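Local coordinates for protein mini spindles (Drosophila melanogaster, PDB 5VJC) that probably binds tubulin through TOG domains built of HEAT repeats, and so promotes microtubule dynamics and formation of the mitotic spindle, at residues L8-K14 / A84-D90; L18-Q22 / L129-E133; V176-L180 / E214-Q218; L192-T196 / A229-C233; L108-L112 / A151-V156. All coordinates share one frame; numbering follows the deposited sequence.

The five contacts follow a HEAT-repeat solenoid from its N-terminal end (contacts 1 and 2) to its C-terminal part (contacts 3 and 4), with contact 5 nearest the centre. Contacts 1 and 2 both use helix 13-22 and are the polar ones: amides, a carboxylate, a lysine and bridging waters carry them, and Lys14 of the first pairs with Glu133 of the second. Contact 2 lies at the surface, contact 1 is partly buried. Contacts 3 and 4 touch, joining helices 169-178 and 185-202 to helices 209-217 and 224-241. None of contacts 3, 4 and 5 has a direct hydrogen bond between its segments; 3 and 5 are partly buried, 4 is buried and water-bridged.

Contact 1: L8-K14 / A84-D90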
# COMPACT_ATOMS: atom_id res chain seq x y z
N LEU A 8 23.99 -3.74 0.78
CA LEU A 8 23.16 -4.84 1.20
C LEU A 8 23.89 -6.15 0.93
O LEU A 8 24.58 -6.28 -0.08
CB LEU A 8 21.81 -4.82 0.47
CG LEU A 8 20.95 -3.59 0.71
CD1 LEU A 8 19.69 -3.68 -0.14
CD2 LEU A 8 20.59 -3.45 2.18
N CYS A 9 23.74 -7.10 1.84
CA CYS A 9 24.44 -8.37 1.68
C CYS A 9 23.48 -9.46 1.20
O CYS A 9 22.43 -9.67 1.80
CB CYS A 9 25.12 -8.74 3.01
SG CYS A 9 25.92 -10.38 3.03
N ALA A 10 23.83 -10.11 0.09
CA ALA A 10 23.07 -11.27 -0.34
C ALA A 10 23.32 -12.40 0.64
O ALA A 10 24.42 -12.95 0.71
CB ALA A 10 23.44 -11.69 -1.76
N ASN A 11 22.30 -12.72 1.42
CA ASN A 11 22.38 -13.81 2.37
C ASN A 11 20.99 -14.37 2.51
O ASN A 11 20.06 -13.92 1.82
CB ASN A 11 22.95 -13.33 3.71
CG ASN A 11 22.14 -12.19 4.32
OD1 ASN A 11 20.91 -12.19 4.25
ND2 ASN A 11 22.83 -11.22 4.92
N SER A 12 20.83 -15.36 3.39
CA SER A 12 19.53 -16.00 3.57
C SER A 12 18.92 -15.64 4.91
O SER A 12 18.09 -16.38 5.44
CB SER A 12 19.68 -17.52 3.46
OG SER A 12 20.47 -18.00 4.53
N ALA A 13 19.32 -14.49 5.46
CA ALA A 13 18.85 -14.09 6.78
C ALA A 13 17.33 -13.81 6.82
O ALA A 13 16.72 -13.82 7.89
CB ALA A 13 19.63 -12.88 7.26
N LYS A 14 16.73 -13.58 5.66
CA LYS A 14 15.29 -13.32 5.63
C LYS A 14 14.52 -14.52 6.19
O LYS A 14 13.48 -14.35 6.84
CB LYS A 14 14.82 -12.99 4.19
CG LYS A 14 13.35 -12.57 4.12
CD LYS A 14 12.82 -12.58 2.67
CE LYS A 14 13.40 -11.41 1.85
NZ LYS A 14 12.85 -11.51 0.46
N ALA A 84 20.92 -8.90 -3.90
CA ALA A 84 21.02 -8.41 -2.53
C ALA A 84 19.74 -7.66 -2.11
O ALA A 84 19.22 -7.88 -1.01
CB ALA A 84 22.24 -7.52 -2.38
N LEU A 85 19.22 -6.81 -2.99
CA LEU A 85 17.95 -6.12 -2.72
C LEU A 85 16.89 -7.15 -2.35
O LEU A 85 16.27 -7.04 -1.29
CB LEU A 85 17.49 -5.27 -3.92
CG LEU A 85 16.29 -4.34 -3.67
CD1 LEU A 85 14.96 -5.07 -3.74
CD2 LEU A 85 16.46 -3.69 -2.31
N VAL A 86 16.69 -8.17 -3.19
CA VAL A 86 15.69 -9.20 -2.90
C VAL A 86 15.92 -9.93 -1.57
O VAL A 86 14.98 -10.17 -0.81
CB VAL A 86 15.63 -10.24 -4.05
CG1 VAL A 86 14.69 -11.40 -3.67
CG2 VAL A 86 15.16 -9.57 -5.34
N CYS A 87 17.17 -10.28 -1.30
CA CYS A 87 17.56 -10.87 -0.02
C CYS A 87 17.21 -9.98 1.19
O CYS A 87 16.98 -10.48 2.31
CB CYS A 87 19.06 -11.19 -0.02
SG CYS A 87 19.51 -12.53 -1.14
N ASN A 88 17.18 -8.67 0.98
CA ASN A 88 16.89 -7.75 2.07
C ASN A 88 15.57 -6.98 1.86
O ASN A 88 15.31 -6.00 2.54
CB ASN A 88 18.05 -6.78 2.26
CG ASN A 88 19.33 -7.48 2.71
OD1 ASN A 88 19.57 -7.61 3.90
ND2 ASN A 88 20.14 -7.94 1.76
N LEU A 89 14.74 -7.46 0.94
CA LEU A 89 13.53 -6.72 0.56
C LEU A 89 12.65 -6.35 1.74
O LEU A 89 12.14 -5.22 1.83
CB LEU A 89 12.70 -7.55 -0.44
CG LEU A 89 11.38 -6.91 -0.91
CD1 LEU A 89 11.61 -5.56 -1.64
CD2 LEU A 89 10.56 -7.91 -1.78
N ASP A 90 12.44 -7.31 2.64
CA ASP A 90 11.56 -7.13 3.78
C ASP A 90 12.04 -5.98 4.68
O ASP A 90 11.23 -5.17 5.16
CB ASP A 90 11.41 -8.45 4.57
CG ASP A 90 12.75 -8.96 5.14
OD1 ASP A 90 13.75 -9.05 4.38
OD2 ASP A 90 12.81 -9.28 6.36
O HOH W 1 22.26 -6.86 4.09
O HOH W 2 17.74 -13.23 2.72
O HOH W 3 19.10 -10.21 4.80
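Lys14 lays its aliphatic chain along the side chain of Asp90, the two running past each other in opposite directions, with CG 3.6 Å from Asp90 OD1. CG stands opposite the backbone N (chi1 -174°) and the chain bends at chi3, which brings NZ over the end of helix 82-87; there it bonds Val86 O at 2.8 Å. The ammonium also forms a salt bridge with Glu133 and a hydrogen bond with Tyr127 OH, whereas Asp90 forms its salt bridge with Arg17. With an alanine in place of Lys14, Val86 O would probably lose this donor and the carboxylate of Glu133 its countercharge. At the other end of the contact, Asn88 ND2 spends both N-H groups nearly in its amide plane: it reaches Cys9 O at 2.9 Å, from above the carbonyl plane, and Ala84 O at 2.9 Å. Asn88 OD1 is linked by a water to Cys9 N. Beside this amide, Leu8 CB meets Ala84 CB at 3.9 Å and Leu8 CD1 meets Leu85 CD2. A second water joins Asn11 O, Lys14 N and Cys87 O. Both direct hydrogen bonds thus end on backbone carbonyls, one in each segment, and not on side-chain acceptors.

Contact 2: L18-Q22 / L129-E133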
# COMPACT_ATOMS: atom_id res chain seq x y z
N LEU A 18 11.57 -14.12 8.95
CA LEU A 18 10.21 -14.60 8.76
C LEU A 18 9.83 -15.57 9.88
O LEU A 18 8.75 -15.47 10.46
CB LEU A 18 10.05 -15.26 7.38
CG LEU A 18 10.21 -14.39 6.13
CD1 LEU A 18 10.25 -15.27 4.88
CD2 LEU A 18 9.08 -13.39 6.01
N LEU A 19 10.72 -16.51 10.19
CA LEU A 19 10.48 -17.45 11.31
C LEU A 19 10.31 -16.73 12.65
O LEU A 19 9.38 -17.02 13.42
CB LEU A 19 11.61 -18.47 11.40
CG LEU A 19 11.58 -19.49 10.26
CD1 LEU A 19 12.82 -20.35 10.27
CD2 LEU A 19 10.31 -20.34 10.34
N ASP A 20 11.21 -15.79 12.94
CA ASP A 20 11.09 -14.97 14.15
C ASP A 20 9.70 -14.37 14.28
O ASP A 20 9.10 -14.42 15.35
CB ASP A 20 12.13 -13.84 14.17
CG ASP A 20 13.53 -14.35 14.48
OD1 ASP A 20 13.65 -15.53 14.88
OD2 ASP A 20 14.50 -13.58 14.28
N GLU A 21 9.16 -13.81 13.20
CA GLU A 21 7.85 -13.17 13.29
C GLU A 21 6.74 -14.21 13.49
O GLU A 21 5.87 -14.03 14.35
CB GLU A 21 7.56 -12.31 12.05
CG GLU A 21 6.55 -11.17 12.31
CD GLU A 21 6.32 -10.26 11.09
OE1 GLU A 21 5.70 -10.73 10.13
OE2 GLU A 21 6.74 -9.08 11.11
N GLN A 22 6.78 -15.28 12.69
CA GLN A 22 5.75 -16.32 12.79
C GLN A 22 5.75 -16.94 14.18
O GLN A 22 4.69 -17.25 14.74
CB GLN A 22 5.97 -17.42 11.73
CG GLN A 22 5.73 -16.95 10.29
CD GLN A 22 4.55 -16.01 10.19
OE1 GLN A 22 4.72 -14.79 10.11
NE2 GLN A 22 3.34 -16.57 10.20
N LEU A 129 5.98 -11.99 -3.44
CA LEU A 129 6.14 -11.48 -2.08
C LEU A 129 5.74 -12.52 -1.04
O LEU A 129 4.70 -13.19 -1.16
CB LEU A 129 5.32 -10.22 -1.82
CG LEU A 129 5.55 -8.84 -2.44
CD1 LEU A 129 4.72 -7.79 -1.68
CD2 LEU A 129 7.01 -8.44 -2.45
N ALA A 130 6.56 -12.63 0.00
CA ALA A 130 6.15 -13.38 1.18
C ALA A 130 4.89 -12.72 1.76
O ALA A 130 4.70 -11.51 1.62
CB ALA A 130 7.27 -13.39 2.22
N GLU A 131 4.04 -13.53 2.40
CA GLU A 131 2.88 -13.02 3.13
C GLU A 131 3.28 -11.85 4.08
O GLU A 131 2.60 -10.82 4.15
CB GLU A 131 2.21 -14.15 3.91
CG GLU A 131 1.09 -13.69 4.80
CD GLU A 131 -0.02 -13.04 4.00
OE1 GLU A 131 -0.47 -13.69 3.02
OE2 GLU A 131 -0.43 -11.89 4.32
N ASN A 132 4.42 -12.01 4.74
CA ASN A 132 4.90 -11.00 5.69
C ASN A 132 5.33 -9.71 5.00
O ASN A 132 5.11 -8.64 5.53
CB ASN A 132 6.07 -11.54 6.50
CG ASN A 132 5.75 -12.87 7.13
OD1 ASN A 132 5.52 -13.88 6.44
ND2 ASN A 132 5.71 -12.89 8.46
N GLU A 133 5.94 -9.83 3.82
CA GLU A 133 6.35 -8.63 3.09
C GLU A 133 5.13 -7.80 2.67
O GLU A 133 5.07 -6.60 2.96
CB GLU A 133 7.22 -9.00 1.89
CG GLU A 133 8.61 -9.48 2.32
CD GLU A 133 9.39 -10.16 1.23
OE1 GLU A 133 8.78 -10.79 0.33
OE2 GLU A 133 10.64 -10.09 1.27
O HOH W 4 7.16 -8.37 8.24
O HOH W 5 4.47 -9.05 8.48
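Asn132 presents its amide nitrogen to two acceptors on helix 13-22, at the place where this N-terminal helix of the HEAT-repeat solenoid meets the first turn of helix 131-142. One N-H goes to Glu21 OE1, with ND2 and OE1 2.7 Å apart and an N-H...O angle of 160°; the other goes to Gln22 OE1, also 2.7 Å from ND2. Both acceptors lie near the amide plane of Asn132, so the nitrogen's two protons are spent. The acceptors are turned differently. Glu21 is met on the anti side of OE1, somewhat out of the carboxylate plane, and that plane lies 25° from the plane of the amide, while the amide of Gln22 stands almost perpendicular. Beside the amide of Asn132, Leu18 CD2 packs against both Asn132 CB and Asn132 CG, each at 3.6 Å, and reaches Ala130 CB at 4.2 Å. A leucine in place of Asn132 would probably leave Glu21 OE1 and Gln22 OE1 without this shared donor and let the end of Gln22 turn more freely.

The second shell fixes the acceptors. Glu21 reaches the amide with CG opposite its backbone N (chi1 -155°) and an extended chain; its other oxygen, OE2, accepts from the backbone N of Trp29, and its side chain rests on Lys94. Gln22 instead folds back at chi2. On the partner segment, Glu133 OE1 accepts from Ala130 N and is also hydrogen-bonded to Tyr127 OH. A water lies 2.7 Å from Glu21 OE1 and 3.0 Å from Asn132 O.

Contact 3: V176-L180 / E214-Q218; sequences VMEGL and EIARQ
Met177 bends at both chi2 (-60°) and chi3 (-66°), curling its thioether so that the terminal methyl faces Glu214, whose own chain bends at chi2 (59°) and turns its methylene groups to meet it. As a result Met177 CE lies 3.5 Å from Glu214 CG and 3.6 Å from Glu214 CB, the two chains crossing at a slant. It is the aliphatic stem of the glutamate, not its carboxylate, that makes this contact. Leu180 approaches the same stem one turn further on: its CD1 is 3.9 Å from Glu214 CG, with the two side chains sliding past each other in opposite directions. Glu214 CG is therefore touched by two methyl groups. Behind it, Ile215 completes the apolar part at longer range, its CG1 being 4.4 Å from Met177 SD and 4.4 Å from Leu180 CD1. At the far end Gln218 NE2 lies 3.7 Å from Leu180 O and beside Leu180 CB. No hydrogen bond links the two segments, and their closest CA atoms, those of Leu180 and Ile215, are 7.9 Å apart: every contact involves a side chain on at least one side.

The contact joins the C-terminal ends of helix 169-178 and helix 209-217, two helices that lie side by side in the HEAT-repeat array of the TOG domain. Helix 185-202 packs on both segments, through Leu195 on Met177, Leu192 on Leu180 and Arg188 on Gln218. Helix 224-241 packs on 214-218, Cys233 and Ile234 meeting Ile215 while Val226 and Ala230 meet Gln218.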
# COMPACT_ATOMS: atom_id res chain seq x y z
N VAL A 176 -7.38 -2.05 0.64
CA VAL A 176 -8.02 -0.85 0.14
C VAL A 176 -9.36 -0.62 0.81
O VAL A 176 -9.67 0.53 1.18
CB VAL A 176 -8.22 -0.90 -1.39
CG1 VAL A 176 -8.99 0.37 -1.85
CG2 VAL A 176 -6.87 -0.97 -2.07
N MET A 177 -10.14 -1.69 0.95
CA MET A 177 -11.42 -1.65 1.67
C MET A 177 -11.30 -1.00 3.08
O MET A 177 -12.21 -0.30 3.53
CB MET A 177 -12.02 -3.06 1.81
CG MET A 177 -12.72 -3.60 0.55
SD MET A 177 -14.12 -2.58 -0.01
CE MET A 177 -15.27 -2.79 1.35
N GLU A 178 -10.18 -1.24 3.76
CA GLU A 178 -9.98 -0.70 5.12
C GLU A 178 -9.94 0.80 5.09
O GLU A 178 -10.30 1.46 6.07
CB GLU A 178 -8.70 -1.23 5.76
CG GLU A 178 -8.76 -2.68 6.15
CD GLU A 178 -9.95 -2.98 7.06
OE1 GLU A 178 -10.10 -2.29 8.09
OE2 GLU A 178 -10.74 -3.90 6.73
N GLY A 179 -9.52 1.35 3.95
CA GLY A 179 -9.42 2.78 3.75
C GLY A 179 -10.76 3.49 3.81
O GLY A 179 -10.79 4.69 4.03
N LEU A 180 -11.86 2.76 3.65
CA LEU A 180 -13.17 3.41 3.76
C LEU A 180 -13.47 3.87 5.19
O LEU A 180 -14.36 4.68 5.40
CB LEU A 180 -14.30 2.47 3.28
CG LEU A 180 -14.20 1.88 1.87
CD1 LEU A 180 -15.49 1.20 1.52
CD2 LEU A 180 -13.84 2.94 0.84
N GLU A 214 -20.75 -2.29 1.89
CA GLU A 214 -19.80 -1.35 2.48
C GLU A 214 -19.56 -0.14 1.59
O GLU A 214 -19.62 1.00 2.05
CB GLU A 214 -18.50 -2.09 2.78
CG GLU A 214 -17.53 -1.37 3.69
CD GLU A 214 -18.14 -1.07 5.05
OE1 GLU A 214 -19.00 -1.87 5.50
OE2 GLU A 214 -17.77 -0.03 5.65
N ILE A 215 -19.31 -0.38 0.30
CA ILE A 215 -19.08 0.71 -0.65
C ILE A 215 -20.30 1.63 -0.75
O ILE A 215 -20.17 2.86 -0.79
CB ILE A 215 -18.73 0.18 -2.07
CG1 ILE A 215 -17.33 -0.46 -2.08
CG2 ILE A 215 -18.81 1.30 -3.09
CD1 ILE A 215 -17.12 -1.49 -3.22
N ALA A 216 -21.49 1.01 -0.77
CA ALA A 216 -22.73 1.77 -0.96
C ALA A 216 -23.02 2.72 0.21
O ALA A 216 -23.56 3.81 0.01
CB ALA A 216 -23.90 0.80 -1.18
N ARG A 217 -22.65 2.31 1.42
CA ARG A 217 -22.78 3.16 2.60
C ARG A 217 -22.14 4.53 2.41
O ARG A 217 -22.60 5.52 2.99
CB ARG A 217 -22.16 2.47 3.82
CG ARG A 217 -22.99 1.34 4.40
CD ARG A 217 -22.28 0.71 5.59
NE ARG A 217 -23.06 -0.37 6.20
CZ ARG A 217 -24.01 -0.20 7.11
NH1 ARG A 217 -24.33 1.03 7.53
NH2 ARG A 217 -24.66 -1.24 7.61
N GLN A 218 -21.09 4.59 1.60
CA GLN A 218 -20.33 5.82 1.39
C GLN A 218 -21.07 6.83 0.51
O GLN A 218 -20.64 7.98 0.35
CB GLN A 218 -18.97 5.51 0.78
CG GLN A 218 -18.13 4.56 1.61
CD GLN A 218 -17.71 5.19 2.92
OE1 GLN A 218 -17.39 6.37 2.96
NE2 GLN A 218 -17.73 4.42 3.98

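Contact 4: L192-T196 / A229-C233; sequences LDELT and AALNC
Leu192, Cys233 and Ala229 give up the most surface in this contact between helix 185-202 and helix 224-241, which run nearly parallel: their short segments are 12° apart in direction, with axes 8.6 Å from each other. Leu192 sets its base against a small residue, CB lying 3.6 Å from Ala229 CB, while CD1 reaches on to Ala230 CB at 4.0 Å. Having only a methyl group, Ala229 allows the backbones near at this level, the CA atoms of Leu192 and Ala229 being 5.7 Å apart. One turn on, Cys233 takes up the equivalent position beside Thr196, where the CA atoms approach to 4.9 Å. Its SG lies opposite the backbone N (chi1 -170°), which directs the sulfur between the helices, beside Thr196 OG1 and 4.1 Å from Leu195 CB. Thr196 OG1 rests against Cys233 CB at 3.2 Å. Ile215 of helix 209-217 backs Leu192, Leu195 and Cys233 from the other helical layer, consistent with the stacked layers of a HEAT-repeat array.

A single water spans the polar margin. It donates to Asp193 OD1 and to Ala229 O, and accepts from Thr196 OG1 at 2.7 Å. Asp193 OD1 also touches Ala229 CB. The two helices thus adhere by close packing in which Ala229 and Cys233 let leucine and threonine side chains come near, and the water supplies the polar link that no direct hydrogen bond makes between the segments.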
# COMPACT_ATOMS: atom_id res chain seq x y z
N LEU A 192 -11.97 4.63 -2.62
CA LEU A 192 -13.13 4.29 -3.46
C LEU A 192 -12.79 4.22 -4.96
O LEU A 192 -13.16 3.25 -5.63
CB LEU A 192 -14.27 5.28 -3.23
CG LEU A 192 -15.02 5.08 -1.91
CD1 LEU A 192 -15.79 6.36 -1.50
CD2 LEU A 192 -15.94 3.86 -1.99
N ASP A 193 -12.09 5.23 -5.48
CA ASP A 193 -11.61 5.22 -6.87
C ASP A 193 -10.71 3.99 -7.16
O ASP A 193 -10.76 3.41 -8.24
CB ASP A 193 -10.83 6.51 -7.20
CG ASP A 193 -11.74 7.75 -7.30
OD1 ASP A 193 -12.98 7.61 -7.29
OD2 ASP A 193 -11.20 8.87 -7.38
N GLU A 194 -9.89 3.60 -6.19
CA GLU A 194 -9.05 2.43 -6.39
C GLU A 194 -9.89 1.16 -6.43
O GLU A 194 -9.65 0.27 -7.25
CB GLU A 194 -7.97 2.35 -5.29
CG GLU A 194 -6.80 1.43 -5.67
CD GLU A 194 -6.02 1.92 -6.89
OE1 GLU A 194 -6.19 3.10 -7.31
OE2 GLU A 194 -5.20 1.15 -7.42
N LEU A 195 -10.91 1.08 -5.58
CA LEU A 195 -11.81 -0.07 -5.63
C LEU A 195 -12.44 -0.18 -7.01
O LEU A 195 -12.57 -1.28 -7.56
CB LEU A 195 -12.88 0.03 -4.54
CG LEU A 195 -12.35 -0.09 -3.09
CD1 LEU A 195 -13.36 0.39 -2.05
CD2 LEU A 195 -11.86 -1.53 -2.77
N THR A 196 -12.82 0.95 -7.59
CA THR A 196 -13.42 0.99 -8.92
C THR A 196 -12.42 0.45 -9.95
O THR A 196 -12.79 -0.37 -10.81
CB THR A 196 -13.85 2.42 -9.31
OG1 THR A 196 -14.72 2.95 -8.30
CG2 THR A 196 -14.57 2.44 -10.68
N ALA A 229 -17.42 9.42 -5.58
CA ALA A 229 -16.56 8.25 -5.76
C ALA A 229 -17.32 6.95 -5.47
O ALA A 229 -17.14 5.96 -6.18
CB ALA A 229 -15.32 8.35 -4.88
N ALA A 230 -18.16 6.95 -4.45
CA ALA A 230 -18.90 5.75 -4.10
C ALA A 230 -19.93 5.42 -5.20
O ALA A 230 -20.14 4.25 -5.54
CB ALA A 230 -19.58 5.90 -2.76
N LEU A 231 -20.56 6.46 -5.73
CA LEU A 231 -21.52 6.31 -6.83
C LEU A 231 -20.87 5.70 -8.06
O LEU A 231 -21.40 4.75 -8.62
CB LEU A 231 -22.13 7.66 -7.20
CG LEU A 231 -23.12 8.25 -6.19
CD1 LEU A 231 -23.50 9.67 -6.57
CD2 LEU A 231 -24.35 7.35 -6.09
N ASN A 232 -19.74 6.26 -8.48
CA ASN A 232 -19.01 5.72 -9.62
C ASN A 232 -18.65 4.27 -9.41
O ASN A 232 -18.65 3.47 -10.35
CB ASN A 232 -17.75 6.53 -9.90
CG ASN A 232 -18.05 7.84 -10.56
OD1 ASN A 232 -19.09 7.99 -11.22
ND2 ASN A 232 -17.16 8.81 -10.40
N CYS A 233 -18.38 3.92 -8.16
CA CYS A 233 -17.96 2.57 -7.86
C CYS A 233 -19.14 1.60 -7.94
O CYS A 233 -19.01 0.50 -8.48
CB CYS A 233 -17.29 2.49 -6.49
SG CYS A 233 -16.53 0.89 -6.22
O HOH W 6 -14.85 5.63 -7.89

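Contact 5: L108-L112 / A151-V156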
# COMPACT_ATOMS: atom_id res chain seq x y z
N LEU A 108 8.83 11.17 0.39
CA LEU A 108 7.76 10.33 -0.14
C LEU A 108 7.91 10.14 -1.65
O LEU A 108 7.85 9.01 -2.15
CB LEU A 108 6.39 10.90 0.23
CG LEU A 108 6.09 11.02 1.72
CD1 LEU A 108 4.76 11.76 1.95
CD2 LEU A 108 6.04 9.66 2.37
N ILE A 109 8.15 11.22 -2.39
CA ILE A 109 8.21 11.12 -3.86
C ILE A 109 9.41 10.30 -4.34
O ILE A 109 9.30 9.48 -5.24
CB ILE A 109 8.26 12.53 -4.52
CG1 ILE A 109 6.87 13.19 -4.45
CG2 ILE A 109 8.69 12.41 -5.99
CD1 ILE A 109 6.89 14.72 -4.50
N LYS A 110 10.57 10.56 -3.75
CA LYS A 110 11.76 9.81 -4.11
C LYS A 110 11.68 8.34 -3.62
O LYS A 110 12.09 7.44 -4.34
CB LYS A 110 13.01 10.50 -3.56
CG LYS A 110 13.23 11.92 -4.12
CD LYS A 110 13.28 11.90 -5.66
CE LYS A 110 14.67 11.51 -6.15
NZ LYS A 110 14.71 11.49 -7.65
N GLY A 111 11.15 8.10 -2.42
CA GLY A 111 10.94 6.73 -1.95
C GLY A 111 9.98 5.95 -2.85
O GLY A 111 10.20 4.78 -3.18
N LEU A 112 8.90 6.61 -3.26
CA LEU A 112 7.96 5.97 -4.18
C LEU A 112 8.58 5.69 -5.54
O LEU A 112 8.36 4.64 -6.09
CB LEU A 112 6.69 6.82 -4.32
CG LEU A 112 5.82 6.77 -3.06
CD1 LEU A 112 4.81 7.92 -3.00
CD2 LEU A 112 5.13 5.41 -2.94
N ALA A 151 1.74 14.34 -6.50
CA ALA A 151 2.82 13.43 -6.91
C ALA A 151 2.93 12.23 -5.96
O ALA A 151 3.28 11.13 -6.39
CB ALA A 151 4.14 14.16 -6.97
N VAL A 152 2.61 12.44 -4.69
CA VAL A 152 2.56 11.34 -3.72
C VAL A 152 1.43 10.36 -4.06
O VAL A 152 1.66 9.15 -4.14
CB VAL A 152 2.37 11.84 -2.28
CG1 VAL A 152 2.23 10.67 -1.32
CG2 VAL A 152 3.55 12.73 -1.86
N ARG A 153 0.22 10.88 -4.29
CA ARG A 153 -0.91 10.03 -4.64
C ARG A 153 -0.62 9.23 -5.91
O ARG A 153 -0.89 8.02 -5.97
CB ARG A 153 -2.19 10.87 -4.83
CG ARG A 153 -2.61 11.66 -3.60
CD ARG A 153 -4.07 12.11 -3.72
NE ARG A 153 -4.25 12.96 -4.89
CZ ARG A 153 -4.08 14.28 -4.89
NH1 ARG A 153 -3.74 14.90 -3.77
NH2 ARG A 153 -4.26 14.99 -6.01
N ASN A 154 -0.06 9.89 -6.93
CA ASN A 154 0.27 9.16 -8.16
C ASN A 154 1.33 8.06 -7.93
O ASN A 154 1.28 7.00 -8.56
CB ASN A 154 0.75 10.13 -9.24
CG ASN A 154 -0.41 10.83 -9.94
OD1 ASN A 154 -1.55 10.37 -9.86
ND2 ASN A 154 -0.13 11.95 -10.61
N GLY A 155 2.28 8.33 -7.05
CA GLY A 155 3.37 7.40 -6.79
C GLY A 155 2.83 6.18 -6.07
O GLY A 155 3.16 5.05 -6.41
N VAL A 156 2.02 6.43 -5.05
CA VAL A 156 1.35 5.36 -4.30
C VAL A 156 0.54 4.46 -5.23
O VAL A 156 0.65 3.23 -5.17
CB VAL A 156 0.44 5.94 -3.22
CG1 VAL A 156 -0.41 4.86 -2.55
CG2 VAL A 156 1.27 6.73 -2.19
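Helices 105-124 and 150-166 run side by side in nearly the same direction, their short segments crossing at 20° with the axes 9.1 Å apart, and the CA atoms come nearest at Leu112 and Gly155, 5.5 Å from each other. Leu112 is the central side chain. Its CD1 branch points over the backbone of the facing helix, 3.6 Å from Val152 O, and touches two valines, 4.1 Å from Val152 CG1 and 3.8 Å from Val156 CG2. The CD2 branch lies over the peptide that follows Gly155, 4.0 Å from Gly155 C. Glycine matters at this point, because a CB on it would point at Leu112 and run into CD1.

One turn earlier Val152 serves both neighbours on helix 105-124. Its CG1, opposite the backbone N (chi1 177°), is the branch that meets Leu112, while CG2 turns to Leu108 CB at 4.0 Å and also touches Ile109 CG1. Towards the edge of the contact the end of Ile109 rests on a bare methyl group, CD1 lying 3.7 Å from Ala151 CB. Leu141 of helix 131-142 packs on both Leu112 and Val156, linking the pair to that helix, and the loop residue Phe100 packs on Leu108.

Every side-chain contact between the segments joins carbon to carbon or carbon to backbone, with no hydrogen bond across. Cohesion here rests on the fit of branched methyl groups against a helix made approachable by Gly155, and Val152 O already accepts from Val156 N within its own helix.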